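Local coordinates for transketolase (Campylobacter jejuni, PDB 3L84), which belongs to the transketolase family of thiamine diphosphate-dependent enzymes, with two domains of the thiamine diphosphate-binding kind and a C-terminal domain, at residues Phe15-Met20 and Leu72-His77; Tyr44-Asn49 and Asp59-Ser64; Thr440-Gly445 and Ala494-Arg499. All coordinates share one frame; numbering follows the deposited sequence.

Contact 1 (Phe15-Met20 and Leu72-His77); sequences FLSADM and LYSFLH
The hydroxyl of Ser74 sits at the centre of this helix-helix contact, with Leu16, Ser17 and Met20 gathered round it from the other helix. Leu16 supplies the nearest carbon, its CB lying 3.3 Å from Ser74 OG, while its CD1 runs on past Ser74 CB. In one of its two modelled conformers Met20, a selenomethionine, brings SE to 3.5 Å from Ser74 OG, a contact that holds for that conformer alone; there carbon and selenium flank the oxygen on the side of the other helix. Ser17 OG lies 3.6 Å from Ser74 OG without a hydrogen bond between them. Each of these two hydroxyls is instead turned back on its own helix, because OG lies anti to the carbonyl carbon (chi1 near -64° in both): Ser17 OG bonds to Leu13 O and Ser74 OG to Ala70 O, one turn earlier in each case. The polar atoms are thereby satisfied inside their helices, and the interface between them is left to van der Waals contact. Beyond the serine, the same conformer of Met20 crosses Tyr73 at about a right angle. Its chain bends at the last torsion, chi3 57°, and sets CE at the edge of the tyrosine ring, near the ring plane and 4.1 Å from Tyr73 CD2. The far end of that ring is held by a hydrogen bond from Tyr73 OH to Pro99 O, and Leu88 touches both Met20 and Tyr73. The helix axes approach to 9.2 Å, their directions 125° apart, and Leu16 and Ser74 mark the closest backbone approach, 6.2 Å between their CA atoms. Helix 3-24 thus packs against helix 69-79 beside the parallel sheet of the thiamine diphosphate-binding domain.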
ATOM      1  N   PHE A  15      26.370 -10.432  23.218  1.00  8.86           N
ATOM      2  CA  PHE A  15      26.527 -11.908  23.237  1.00  9.41           C
ATOM      3  C   PHE A  15      25.240 -12.646  23.568  1.00  9.35           C
ATOM      4  O   PHE A  15      25.021 -13.739  23.045  1.00  9.76           O
ATOM      5  CB  PHE A  15      27.715 -12.338  24.089  1.00  9.60           C
ATOM      6  CG  PHE A  15      29.022 -11.746  23.597  1.00  9.64           C
ATOM      7  CD1 PHE A  15      29.369 -11.854  22.244  1.00 13.34           C
ATOM      8  CD2 PHE A  15      29.893 -11.101  24.457  1.00 11.63           C
ATOM      9  CE1 PHE A  15      30.549 -11.303  21.760  1.00 14.15           C
ATOM     10  CE2 PHE A  15      31.077 -10.547  23.973  1.00 13.53           C
ATOM     11  CZ  PHE A  15      31.386 -10.645  22.638  1.00 13.33           C
ATOM     12  N   LEU A  16      24.322 -12.032  24.318  1.00  9.44           N
ATOM     13  CA  LEU A  16      22.978 -12.606  24.417  1.00  9.64           C
ATOM     14  C   LEU A  16      22.329 -12.645  23.049  1.00  9.76           C
ATOM     15  O   LEU A  16      21.772 -13.661  22.638  1.00  9.88           O
ATOM     16  CB  LEU A  16      22.092 -11.821  25.409  1.00  9.78           C
ATOM     17  CG  LEU A  16      22.375 -11.988  26.900  1.00 10.32           C
ATOM     18  CD1 LEU A  16      21.370 -11.198  27.694  1.00 12.30           C
ATOM     19  CD2 LEU A  16      22.323 -13.481  27.332  1.00 14.14           C
ATOM     20  N   SER A  17      22.440 -11.567  22.302  1.00  9.01           N
ATOM     21  CA  SER A  17      21.820 -11.480  20.973  1.00  9.37           C
ATOM     22  C   SER A  17      22.439 -12.483  20.025  1.00  9.65           C
ATOM     23  O   SER A  17      21.732 -13.219  19.316  1.00  9.23           O
ATOM     24  CB  SER A  17      21.995 -10.075  20.382  1.00 10.36           C
ATOM     25  OG  SER A  17      21.340  -9.077  21.170  1.00 10.96           O
ATOM     26  N   ALA A  18      23.758 -12.551  19.987  1.00  8.99           N
ATOM     27  CA  ALA A  18      24.448 -13.477  19.112  1.00  8.97           C
ATOM     28  C   ALA A  18      24.142 -14.926  19.453  1.00  9.01           C
ATOM     29  O   ALA A  18      23.916 -15.745  18.565  1.00  9.51           O
ATOM     30  CB  ALA A  18      25.973 -13.220  19.179  1.00 10.33           C
ATOM     31  N   ASP A  19      24.165 -15.231  20.742  1.00  8.46           N
ATOM     32  CA  ASP A  19      23.879 -16.583  21.197  1.00  9.46           C
ATOM     33  C   ASP A  19      22.453 -17.007  20.879  1.00  8.95           C
ATOM     34  O   ASP A  19      22.196 -18.177  20.581  1.00  8.73           O
ATOM     35  CB  ASP A  19      24.120 -16.744  22.708  1.00  9.69           C
ATOM     36  CG  ASP A  19      25.602 -16.647  23.113  1.00 11.78           C
ATOM     37  OD1 ASP A  19      26.502 -16.808  22.252  1.00 11.44           O
ATOM     38  OD2 ASP A  19      25.900 -16.472  24.324  1.00 12.00           O
HETATM   39  N   MSE A  20      21.502 -16.095  21.016  1.00  8.92           N
HETATM   40  CA  MSE A  20      20.097 -16.371  20.672  0.50  8.43           C
HETATM   41  C   MSE A  20      19.894 -16.729  19.222  1.00  8.80           C
HETATM   42  O   MSE A  20      19.246 -17.649  18.884  1.00  9.50           O
HETATM   43  CB  MSE A  20      19.207 -15.158  20.980  0.50  7.61           C
HETATM   44  CG  MSE A  20      19.046 -14.915  22.399  0.50  7.83           C
HETATM   45 SE   MSE A  20      18.319 -13.133  22.794  0.50 13.86          SE
HETATM   46  CE  MSE A  20      16.901 -13.481  21.787  0.50 12.48           C
ATOM     47  N   LEU A  72      16.315  -6.282  21.561  1.00  6.65           N
ATOM     48  CA  LEU A  72      15.198  -5.864  22.399  1.00  7.05           C
ATOM     49  C   LEU A  72      14.912  -6.889  23.481  1.00  6.94           C
ATOM     50  O   LEU A  72      14.786  -6.543  24.654  1.00  6.98           O
ATOM     51  CB  LEU A  72      13.946  -5.606  21.570  1.00  7.20           C
ATOM     52  CG  LEU A  72      12.671  -5.221  22.340  1.00  7.86           C
ATOM     53  CD1 LEU A  72      12.844  -3.993  23.168  1.00 10.54           C
ATOM     54  CD2 LEU A  72      11.539  -5.091  21.335  1.00 10.00           C
ATOM     55  N   TYR A  73      14.827  -8.160  23.105  1.00  6.03           N
ATOM     56  CA  TYR A  73      14.532  -9.203  24.088  1.00  6.34           C
ATOM     57  C   TYR A  73      15.635  -9.306  25.147  1.00  6.96           C
ATOM     58  O   TYR A  73      15.347  -9.481  26.328  1.00  7.03           O
ATOM     59  CB  TYR A  73      14.388 -10.545  23.375  1.00  6.43           C
ATOM     60  CG  TYR A  73      13.247 -10.642  22.394  1.00  6.67           C
ATOM     61  CD1 TYR A  73      12.110  -9.912  22.540  1.00  7.52           C
ATOM     62  CD2 TYR A  73      13.320 -11.500  21.309  1.00  8.31           C
ATOM     63  CE1 TYR A  73      11.058 -10.031  21.625  1.00  8.56           C
ATOM     64  CE2 TYR A  73      12.292 -11.646  20.415  1.00  6.06           C
ATOM     65  CZ  TYR A  73      11.178 -10.902  20.546  1.00  6.82           C
ATOM     66  OH  TYR A  73      10.128 -11.025  19.641  1.00  7.51           O
ATOM     67  N   SER A  74      16.884  -9.181  24.727  1.00  6.43           N
ATOM     68  CA  SER A  74      17.987  -9.191  25.685  1.00  6.81           C
ATOM     69  C   SER A  74      17.824  -8.077  26.721  1.00  7.58           C
ATOM     70  O   SER A  74      17.959  -8.313  27.937  1.00  7.89           O
ATOM     71  CB  SER A  74      19.299  -9.031  24.955  1.00  7.29           C
ATOM     72  OG  SER A  74      19.620 -10.123  24.095  1.00  8.49           O
ATOM     73  N   PHE A  75      17.524  -6.870  26.227  1.00  6.80           N
ATOM     74  CA  PHE A  75      17.328  -5.711  27.088  1.00  7.27           C
ATOM     75  C   PHE A  75      16.129  -5.881  28.025  1.00  7.17           C
ATOM     76  O   PHE A  75      16.214  -5.564  29.211  1.00  7.34           O
ATOM     77  CB  PHE A  75      17.180  -4.465  26.226  1.00  7.43           C
ATOM     78  CG  PHE A  75      16.847  -3.230  27.009  1.00  7.59           C
ATOM     79  CD1 PHE A  75      17.755  -2.707  27.901  1.00  9.87           C
ATOM     80  CD2 PHE A  75      15.602  -2.654  26.921  1.00 10.56           C
ATOM     81  CE1 PHE A  75      17.433  -1.583  28.665  1.00 11.31           C
ATOM     82  CE2 PHE A  75      15.297  -1.523  27.675  1.00 10.98           C
ATOM     83  CZ  PHE A  75      16.221  -1.000  28.528  1.00 12.34           C
ATOM     84  N   LEU A  76      15.016  -6.410  27.524  1.00  7.30           N
ATOM     85  CA  LEU A  76      13.837  -6.613  28.397  1.00  7.63           C
ATOM     86  C   LEU A  76      14.156  -7.619  29.497  1.00  7.08           C
ATOM     87  O   LEU A  76      13.819  -7.412  30.676  1.00  7.38           O
ATOM     88  CB  LEU A  76      12.627  -7.064  27.586  1.00  8.03           C
ATOM     89  CG  LEU A  76      12.098  -6.074  26.564  1.00  8.31           C
ATOM     90  CD1 LEU A  76      10.927  -6.674  25.749  1.00 10.07           C
ATOM     91  CD2 LEU A  76      11.640  -4.751  27.212  1.00 10.25           C
ATOM     92  N   HIS A  77      14.831  -8.716  29.153  1.00  6.83           N
ATOM     93  CA  HIS A  77      15.209  -9.707  30.156  1.00  6.33           C
ATOM     94  C   HIS A  77      16.138  -9.090  31.217  1.00  6.32           C
ATOM     95  O   HIS A  77      15.945  -9.227  32.421  1.00  6.79           O
ATOM     96  CB  HIS A  77      15.931 -10.894  29.511  1.00  6.78           C
ATOM     97  CG  HIS A  77      16.408 -11.870  30.526  1.00  7.23           C
ATOM     98  ND1 HIS A  77      17.734 -12.087  30.839  1.00 11.98           N
ATOM     99  CD2 HIS A  77      15.687 -12.603  31.403  1.00  6.08           C
ATOM    100  CE1 HIS A  77      17.804 -12.962  31.833  1.00  6.59           C
ATOM    101  NE2 HIS A  77      16.577 -13.276  32.200  1.00 11.21           N
TER

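Contact 2 (Tyr44-Asn49 and Asp59-Ser64); sequences YHLKHN and DRLVFS
Lys47 and Asp59 bring the backbone of the irregular segment 44-49 against the residue just before strand 60-63, their CA atoms 5.4 Å apart. Asp59 grips Lys47 twice. Its N donates to Lys47 O at 2.8 Å, and its side chain reaches back to receive the lysine's own amide, Lys47 N to Asp59 OD2 at 2.9 Å. This second bond is fairly straight, 164° at the hydrogen, yet the N-H arrives from above the carboxylate, 52° out of its plane. The carboxylate is swung into that position by placing CG beside the backbone N of Asp59 (chi1 -69°). A water donates to Asp59 OD2 at 2.7 Å and also to His45 O, linking the aspartate to the carbonyl of His45, two residues before Lys47. The other oxygen, OD1, accepts from Lys145 N, outside the two segments. Lys47 has two modelled conformers; in the one described, its side chain crosses the aspartate at about a right angle, and NZ is 4.9 Å from Asp59 OD1 and bonds to Asn57 O. Leu46 adds the apolar side of the contact. It lies alongside Asp59, their ends pointing opposite ways, with Leu46 CD1 3.7 Å from Asp59 CB, while CD2 meets Leu61 CD2 more loosely. That same CD2 also lies over the centre of the His48 ring, whose ND1 makes a weak bond to Leu46 O at the ring edge. Tyr147, on strand 146-151, touches Leu46, Asp59 and Leu61. The buried aspartate thus spends its carboxylate on two backbone amides and a water, a set of donors that would be expected to favour its ionised form, and ties the loop to the entry of an outer strand of the parallel sheet.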
ATOM      1  N   TYR A  44      20.335   4.195  30.643  1.00  9.18           N
ATOM      2  CA  TYR A  44      20.480   5.152  31.748  1.00  9.51           C
ATOM      3  C   TYR A  44      19.536   6.323  31.627  1.00 10.03           C
ATOM      4  O   TYR A  44      19.353   7.056  32.589  1.00 13.68           O
ATOM      5  CB  TYR A  44      21.927   5.668  31.809  1.00 10.61           C
ATOM      6  CG  TYR A  44      22.907   4.634  32.289  1.00  9.94           C
ATOM      7  CD1 TYR A  44      23.287   4.592  33.632  1.00  9.84           C
ATOM      8  CD2 TYR A  44      23.409   3.664  31.429  1.00  9.71           C
ATOM      9  CE1 TYR A  44      24.151   3.639  34.087  1.00 10.32           C
ATOM     10  CE2 TYR A  44      24.288   2.692  31.890  1.00 10.00           C
ATOM     11  CZ  TYR A  44      24.662   2.689  33.224  1.00  9.48           C
ATOM     12  OH  TYR A  44      25.535   1.744  33.696  1.00 11.40           O
ATOM     13  N   HIS A  45      18.992   6.543  30.430  1.00  9.32           N
ATOM     14  CA  HIS A  45      18.080   7.656  30.192  1.00  9.95           C
ATOM     15  C   HIS A  45      16.605   7.244  30.206  1.00 10.17           C
ATOM     16  O   HIS A  45      15.744   8.053  30.547  1.00 11.02           O
ATOM     17  CB  HIS A  45      18.395   8.291  28.833  1.00 10.36           C
ATOM     18  CG  HIS A  45      19.714   8.984  28.797  1.00 11.40           C
ATOM     19  ND1 HIS A  45      19.844  10.333  29.024  1.00 10.64           N
ATOM     20  CD2 HIS A  45      20.957   8.506  28.589  1.00 10.00           C
ATOM     21  CE1 HIS A  45      21.127  10.658  28.942  1.00 11.42           C
ATOM     22  NE2 HIS A  45      21.829   9.564  28.696  1.00  9.86           N
ATOM     23  N   LEU A  46      16.318   6.018  29.812  1.00 10.36           N
ATOM     24  CA  LEU A  46      14.951   5.553  29.645  1.00 10.06           C
ATOM     25  C   LEU A  46      14.257   5.479  30.989  1.00  9.82           C
ATOM     26  O   LEU A  46      14.790   4.894  31.957  1.00 11.44           O
ATOM     27  CB  LEU A  46      14.975   4.161  29.004  1.00 10.87           C
ATOM     28  CG  LEU A  46      13.679   3.632  28.423  1.00 12.41           C
ATOM     29  CD1 LEU A  46      13.348   4.432  27.157  1.00 13.64           C
ATOM     30  CD2 LEU A  46      13.763   2.155  28.127  1.00 14.80           C
ATOM     31  N   LYS A  47      13.070   6.079  31.057  1.00  9.17           N
ATOM     32  CA  LYS A  47      12.249   6.053  32.249  0.50  9.28           C
ATOM     33  C   LYS A  47      11.123   5.045  32.008  1.00  9.44           C
ATOM     34  O   LYS A  47      10.317   5.192  31.067  1.00 10.11           O
ATOM     35  CB  LYS A  47      11.695   7.445  32.477  0.50 10.42           C
ATOM     36  CG  LYS A  47      10.892   7.623  33.734  0.50 11.28           C
ATOM     37  CD  LYS A  47      10.122   8.940  33.679  0.50 13.83           C
ATOM     38  CE  LYS A  47       9.011   8.897  32.650  0.50 14.38           C
ATOM     39  NZ  LYS A  47       8.023   9.912  32.902  0.50 13.46           N
ATOM     40  N   HIS A  48      11.096   3.996  32.800  1.00  9.02           N
ATOM     41  CA  HIS A  48      10.185   2.870  32.601  1.00  8.79           C
ATOM     42  C   HIS A  48      10.129   2.009  33.843  1.00  8.85           C
ATOM     43  O   HIS A  48      11.067   1.996  34.644  1.00  9.17           O
ATOM     44  CB  HIS A  48      10.607   2.051  31.362  1.00  8.62           C
ATOM     45  CG  HIS A  48      11.919   1.320  31.452  1.00  9.84           C
ATOM     46  ND1 HIS A  48      13.152   1.899  31.716  1.00 12.40           N
ATOM     47  CD2 HIS A  48      12.168   0.019  31.205  1.00  8.11           C
ATOM     48  CE1 HIS A  48      14.090   0.957  31.667  1.00  7.08           C
ATOM     49  NE2 HIS A  48      13.515  -0.189  31.337  1.00 13.89           N
ATOM     50  N   ASN A  49       9.015   1.312  34.006  1.00  8.09           N
ATOM     51  CA  ASN A  49       8.837   0.371  35.101  1.00  8.12           C
ATOM     52  C   ASN A  49       8.697  -1.059  34.554  1.00  8.13           C
ATOM     53  O   ASN A  49       7.647  -1.430  34.062  1.00  8.94           O
ATOM     54  CB  ASN A  49       7.621   0.712  35.958  1.00  8.08           C
ATOM     55  CG  ASN A  49       7.546  -0.172  37.171  1.00  9.35           C
ATOM     56  OD1 ASN A  49       8.366  -1.111  37.306  1.00  8.77           O
ATOM     57  ND2 ASN A  49       6.645   0.140  38.085  1.00  9.04           N
ATOM     58  N   ASP A  59       8.490   6.420  29.264  1.00  5.76           N
ATOM     59  CA  ASP A  59       9.033   6.615  27.928  1.00  6.32           C
ATOM     60  C   ASP A  59       8.626   5.433  27.041  1.00  6.81           C
ATOM     61  O   ASP A  59       8.567   4.295  27.506  1.00  8.48           O
ATOM     62  CB  ASP A  59      10.547   6.682  27.944  1.00  6.95           C
ATOM     63  CG  ASP A  59      11.097   7.917  28.600  1.00  7.89           C
ATOM     64  OD1 ASP A  59      10.391   8.948  28.774  1.00  7.22           O
ATOM     65  OD2 ASP A  59      12.291   7.890  28.993  1.00  8.69           O
ATOM     66  N   ARG A  60       8.359   5.708  25.777  1.00  7.56           N
ATOM     67  CA  ARG A  60       7.974   4.680  24.805  1.00  8.07           C
ATOM     68  C   ARG A  60       9.201   4.407  23.916  1.00  7.99           C
ATOM     69  O   ARG A  60       9.674   5.304  23.234  1.00  9.28           O
ATOM     70  CB  ARG A  60       6.768   5.092  23.933  1.00  9.27           C
ATOM     71  CG  ARG A  60       5.488   5.627  24.630  1.00 11.98           C
ATOM     72  CD  ARG A  60       4.915   4.600  25.525  1.00 11.65           C
ATOM     73  NE  ARG A  60       3.489   4.794  25.876  1.00  8.82           N
ATOM     74  CZ  ARG A  60       3.021   5.585  26.848  1.00  7.33           C
ATOM     75  NH1 ARG A  60       3.839   6.362  27.545  1.00  7.15           N
ATOM     76  NH2 ARG A  60       1.725   5.585  27.175  1.00  7.41           N
ATOM     77  N   LEU A  61       9.677   3.167  23.880  1.00  7.54           N
ATOM     78  CA  LEU A  61      10.788   2.728  23.075  1.00  8.35           C
ATOM     79  C   LEU A  61      10.243   1.916  21.919  1.00  7.27           C
ATOM     80  O   LEU A  61       9.475   0.986  22.139  1.00  9.05           O
ATOM     81  CB  LEU A  61      11.725   1.874  23.906  1.00  9.97           C
ATOM     82  CG  LEU A  61      12.919   1.216  23.230  1.00 10.44           C
ATOM     83  CD1 LEU A  61      13.813   2.272  22.652  1.00 11.03           C
ATOM     84  CD2 LEU A  61      13.642   0.285  24.240  1.00 13.49           C
ATOM     85  N   VAL A  62      10.609   2.270  20.698  1.00  7.08           N
ATOM     86  CA  VAL A  62      10.193   1.556  19.485  1.00  7.11           C
ATOM     87  C   VAL A  62      11.410   1.126  18.655  1.00  7.52           C
ATOM     88  O   VAL A  62      12.196   1.975  18.214  1.00  8.20           O
ATOM     89  CB  VAL A  62       9.311   2.415  18.590  1.00  7.38           C
ATOM     90  CG1 VAL A  62       8.895   1.654  17.293  1.00  8.83           C
ATOM     91  CG2 VAL A  62       8.049   2.916  19.339  1.00  9.29           C
ATOM     92  N   PHE A  63      11.547  -0.163  18.404  1.00  7.86           N
ATOM     93  CA  PHE A  63      12.530  -0.702  17.441  1.00  8.47           C
ATOM     94  C   PHE A  63      11.848  -0.764  16.082  1.00  7.51           C
ATOM     95  O   PHE A  63      11.137  -1.718  15.820  1.00  8.83           O
ATOM     96  CB  PHE A  63      12.976  -2.115  17.832  1.00  9.99           C
ATOM     97  CG  PHE A  63      14.050  -2.193  18.871  1.00 12.10           C
ATOM     98  CD1 PHE A  63      13.944  -1.552  20.081  1.00 12.71           C
ATOM     99  CD2 PHE A  63      15.153  -3.039  18.675  1.00 13.92           C
ATOM    100  CE1 PHE A  63      14.984  -1.658  21.058  1.00 15.31           C
ATOM    101  CE2 PHE A  63      16.143  -3.159  19.634  1.00 14.65           C
ATOM    102  CZ  PHE A  63      16.049  -2.462  20.819  1.00 14.85           C
ATOM    103  N   SER A  64      12.047   0.200  15.195  1.00  6.89           N
ATOM    104  CA  SER A  64      11.400   0.143  13.901  1.00  7.56           C
ATOM    105  C   SER A  64      11.913  -1.012  13.053  1.00  9.04           C
ATOM    106  O   SER A  64      11.152  -1.637  12.326  1.00  9.75           O
ATOM    107  CB  SER A  64      11.542   1.481  13.177  1.00  7.99           C
ATOM    108  OG  SER A  64      10.733   1.474  11.999  1.00  8.18           O
TER
HETATM  109  O   HOH W   1      14.187   9.793  28.868  1.00 13.48           O

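Contact 3 (Thr440-Gly445 and Ala494-Arg499); sequences THDSIG and AFVLSR
Arg499 lies along His441 where two neighbouring strands of a parallel alpha/beta sheet, 436-440 and 493-496, give way to loops at their C-terminal ends in the pyrimidine-binding domain. From CB outward its chain is extended, CG standing anti to the backbone N (chi1 -174°), which carries it across the imidazole. CB touches the ring first, 4.0 Å from His441 CD2. CG then sits over one face in a CH-pi contact, 3.9 Å from the ring centroid and shifted toward the rim; the ring atom closest to CG is His441 NE2. CD follows, 3.7 Å from His441 NE2. NE completes the path by donating to a water that also bonds to His441 NE2 in the plane of the ring. The guanidinium is turned 31° from the imidazole plane. The other ring nitrogen, His441 ND1, donates to Thr440 OG1, which lies 20° out of the ring plane and limits the rotation of the imidazole; Phe414 meets the ring from outside the two segments. The backbones meet chiefly at Leu497 O, which receives a weak bond from Asp442 N and a CA-H...O contact from Thr440 CA. The CB of Asp442 is directed toward the other segment and packs 3.4 Å from Val496 CG1, the two side chains crossing at about a right angle, and OD1 lies against Ser498 CA. Its OD2 forms a salt bridge with Arg472, so the carboxylate joins these loops to the residue just after strand 469-471. Farther on, Ser443 OG accepts from Gly445 N in an ST turn that runs into the 3-10 segment 444-445. A second water joins the loops once more, donating to Asp442 OD1 at 2.8 Å and accepting from Arg499 N at 2.9 Å.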
ATOM      1  N   THR A 440     -15.112   5.565   2.685  1.00  5.92           N
ATOM      2  CA  THR A 440     -16.276   6.000   1.949  1.00  6.17           C
ATOM      3  C   THR A 440     -16.048   5.807   0.460  1.00  5.90           C
ATOM      4  O   THR A 440     -14.975   5.349   0.014  1.00  7.31           O
ATOM      5  CB  THR A 440     -16.668   7.450   2.262  1.00  5.92           C
ATOM      6  OG1 THR A 440     -15.750   8.358   1.639  1.00  6.41           O
ATOM      7  CG2 THR A 440     -16.708   7.698   3.766  1.00  6.69           C
ATOM      8  N   HIS A 441     -17.057   6.066  -0.341  1.00  5.23           N
ATOM      9  CA  HIS A 441     -16.945   6.001  -1.798  1.00  6.29           C
ATOM     10  C   HIS A 441     -16.644   4.572  -2.203  1.00  5.94           C
ATOM     11  O   HIS A 441     -15.690   4.257  -2.903  1.00  6.52           O
ATOM     12  CB  HIS A 441     -15.919   7.007  -2.299  1.00  6.12           C
ATOM     13  CG  HIS A 441     -16.350   8.428  -2.129  1.00  6.38           C
ATOM     14  ND1 HIS A 441     -16.648   8.975  -0.898  1.00  6.74           N
ATOM     15  CD2 HIS A 441     -16.544   9.407  -3.040  1.00  8.93           C
ATOM     16  CE1 HIS A 441     -17.010  10.239  -1.065  1.00  7.13           C
ATOM     17  NE2 HIS A 441     -16.981  10.516  -2.358  1.00  8.73           N
ATOM     18  N   ASP A 442     -17.534   3.675  -1.814  1.00  5.89           N
ATOM     19  CA  ASP A 442     -17.219   2.229  -1.818  1.00  5.86           C
ATOM     20  C   ASP A 442     -17.360   1.475  -3.116  1.00  6.13           C
ATOM     21  O   ASP A 442     -17.038   0.297  -3.119  1.00  6.68           O
ATOM     22  CB  ASP A 442     -18.082   1.502  -0.776  1.00  6.42           C
ATOM     23  CG  ASP A 442     -19.549   1.387  -1.154  1.00  8.87           C
ATOM     24  OD1 ASP A 442     -20.096   2.326  -1.737  1.00  8.18           O
ATOM     25  OD2 ASP A 442     -20.164   0.363  -0.763  1.00  9.24           O
ATOM     26  N   SER A 443     -17.798   2.094  -4.198  1.00  5.60           N
ATOM     27  CA  SER A 443     -18.111   1.319  -5.384  1.00  6.16           C
ATOM     28  C   SER A 443     -18.103   2.178  -6.634  1.00  6.72           C
ATOM     29  O   SER A 443     -17.809   3.368  -6.607  1.00  6.92           O
ATOM     30  CB  SER A 443     -19.481   0.644  -5.246  1.00  6.99           C
ATOM     31  OG  SER A 443     -20.505   1.603  -5.469  1.00  8.55           O
ATOM     32  N   ILE A 444     -18.473   1.559  -7.749  1.00  6.41           N
ATOM     33  CA  ILE A 444     -18.736   2.258  -9.022  1.00  7.41           C
ATOM     34  C   ILE A 444     -19.761   3.370  -8.869  1.00  7.69           C
ATOM     35  O   ILE A 444     -19.830   4.230  -9.745  1.00  7.80           O
ATOM     36  CB  ILE A 444     -19.221   1.279 -10.124  1.00  6.97           C
ATOM     37  CG1 ILE A 444     -20.346   0.330  -9.641  1.00  7.68           C
ATOM     38  CG2 ILE A 444     -18.043   0.453 -10.642  1.00  8.26           C
ATOM     39  CD1 ILE A 444     -21.159  -0.331 -10.798  1.00  8.49           C
ATOM     40  N   GLY A 445     -20.527   3.401  -7.776  1.00  8.19           N
ATOM     41  CA  GLY A 445     -21.420   4.516  -7.486  1.00  8.57           C
ATOM     42  C   GLY A 445     -20.706   5.850  -7.335  1.00  9.06           C
ATOM     43  O   GLY A 445     -21.337   6.918  -7.401  1.00 10.85           O
ATOM     44  N   ALA A 494     -13.445  -2.163   9.870  1.00  6.65           N
ATOM     45  CA  ALA A 494     -13.583  -1.236   8.799  1.00  6.85           C
ATOM     46  C   ALA A 494     -15.067  -0.997   8.522  1.00  6.80           C
ATOM     47  O   ALA A 494     -15.884  -1.917   8.646  1.00  7.86           O
ATOM     48  CB  ALA A 494     -12.921  -1.756   7.525  1.00  8.26           C
ATOM     49  N   PHE A 495     -15.400   0.225   8.133  1.00  6.31           N
ATOM     50  CA  PHE A 495     -16.729   0.647   7.731  1.00  6.77           C
ATOM     51  C   PHE A 495     -16.653   1.063   6.269  1.00  6.41           C
ATOM     52  O   PHE A 495     -15.949   2.011   5.911  1.00  7.10           O
ATOM     53  CB  PHE A 495     -17.194   1.792   8.626  1.00  6.44           C
ATOM     54  CG  PHE A 495     -17.369   1.381  10.053  1.00  7.30           C
ATOM     55  CD1 PHE A 495     -18.596   0.946  10.535  1.00  7.90           C
ATOM     56  CD2 PHE A 495     -16.311   1.350  10.890  1.00  7.02           C
ATOM     57  CE1 PHE A 495     -18.724   0.567  11.882  1.00  9.08           C
ATOM     58  CE2 PHE A 495     -16.445   0.958  12.197  1.00  8.26           C
ATOM     59  CZ  PHE A 495     -17.645   0.562  12.682  1.00  9.05           C
ATOM     60  N   VAL A 496     -17.392   0.341   5.430  1.00  5.41           N
ATOM     61  CA  VAL A 496     -17.386   0.520   3.982  1.00  5.76           C
ATOM     62  C   VAL A 496     -18.708   1.199   3.604  1.00  4.89           C
ATOM     63  O   VAL A 496     -19.788   0.613   3.788  1.00  6.00           O
ATOM     64  CB  VAL A 496     -17.185  -0.816   3.294  1.00  5.48           C
ATOM     65  CG1 VAL A 496     -17.330  -0.711   1.741  1.00  7.08           C
ATOM     66  CG2 VAL A 496     -15.850  -1.468   3.663  1.00  6.74           C
ATOM     67  N   LEU A 497     -18.594   2.452   3.174  1.00  5.30           N
ATOM     68  CA  LEU A 497     -19.698   3.391   3.184  1.00  5.09           C
ATOM     69  C   LEU A 497     -19.919   4.006   1.794  1.00  5.52           C
ATOM     70  O   LEU A 497     -18.968   4.243   1.043  1.00  5.09           O
ATOM     71  CB  LEU A 497     -19.400   4.486   4.207  1.00  5.40           C
ATOM     72  CG  LEU A 497     -19.128   3.964   5.625  1.00  5.82           C
ATOM     73  CD1 LEU A 497     -18.433   5.035   6.443  1.00  5.70           C
ATOM     74  CD2 LEU A 497     -20.370   3.421   6.280  1.00  6.75           C
ATOM     75  N   SER A 498     -21.180   4.319   1.472  1.00  5.45           N
ATOM     76  CA  SER A 498     -21.530   4.841   0.164  1.00  4.97           C
ATOM     77  C   SER A 498     -21.395   6.333   0.035  1.00  6.61           C
ATOM     78  O   SER A 498     -21.599   7.077   1.021  1.00  7.23           O
ATOM     79  CB  SER A 498     -22.961   4.444  -0.203  1.00  5.04           C
ATOM     80  OG  SER A 498     -23.914   5.174   0.567  1.00  6.54           O
ATOM     81  N   ARG A 499     -21.042   6.784  -1.172  1.00  6.70           N
ATOM     82  CA  ARG A 499     -21.126   8.197  -1.559  1.00  7.77           C
ATOM     83  C   ARG A 499     -22.595   8.586  -1.707  1.00  7.57           C
ATOM     84  O   ARG A 499     -23.029   9.673  -1.344  1.00  7.41           O
ATOM     85  CB  ARG A 499     -20.383   8.408  -2.902  1.00  9.99           C
ATOM     86  CG  ARG A 499     -20.292   9.847  -3.314  1.00 12.75           C
ATOM     87  CD  ARG A 499     -19.832  10.049  -4.742  1.00 16.52           C
ATOM     88  NE  ARG A 499     -19.658  11.498  -4.958  1.00 18.40           N
ATOM     89  CZ  ARG A 499     -19.787  12.141  -6.114  1.00 22.76           C
ATOM     90  NH1 ARG A 499     -19.603  13.464  -6.145  1.00 23.39           N
ATOM     91  NH2 ARG A 499     -20.112  11.495  -7.236  1.00 22.91           N
TER
HETATM   92  O   HOH W   2     -17.654  13.175  -3.169  1.00 29.10           O
HETATM   93  O   HOH W   3     -20.245   4.781  -3.147  1.00  8.72           O

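Contacts 1 and 2 belong to the thiamine diphosphate-binding domain and contact 3 to the pyrimidine-binding domain. Contact 2 is nested in the chain between the two halves of contact 1, and their centres are about 16 Å apart. Strand 60-63 leads directly into helix 69-79, whose Phe75 packs on Leu46, His48 and Leu61 while contact 1 uses another face of the same helix, so helix 3-24, helix 69-79 and the strand form successive layers. Contact 3 comes later in the chain, on a second parallel sheet, its centre about 47 Å from that of contact 1 and 40 Å from that of contact 2. Contacts 1 and 2 thus share one domain; contact 3 lies across the chain's centre in another.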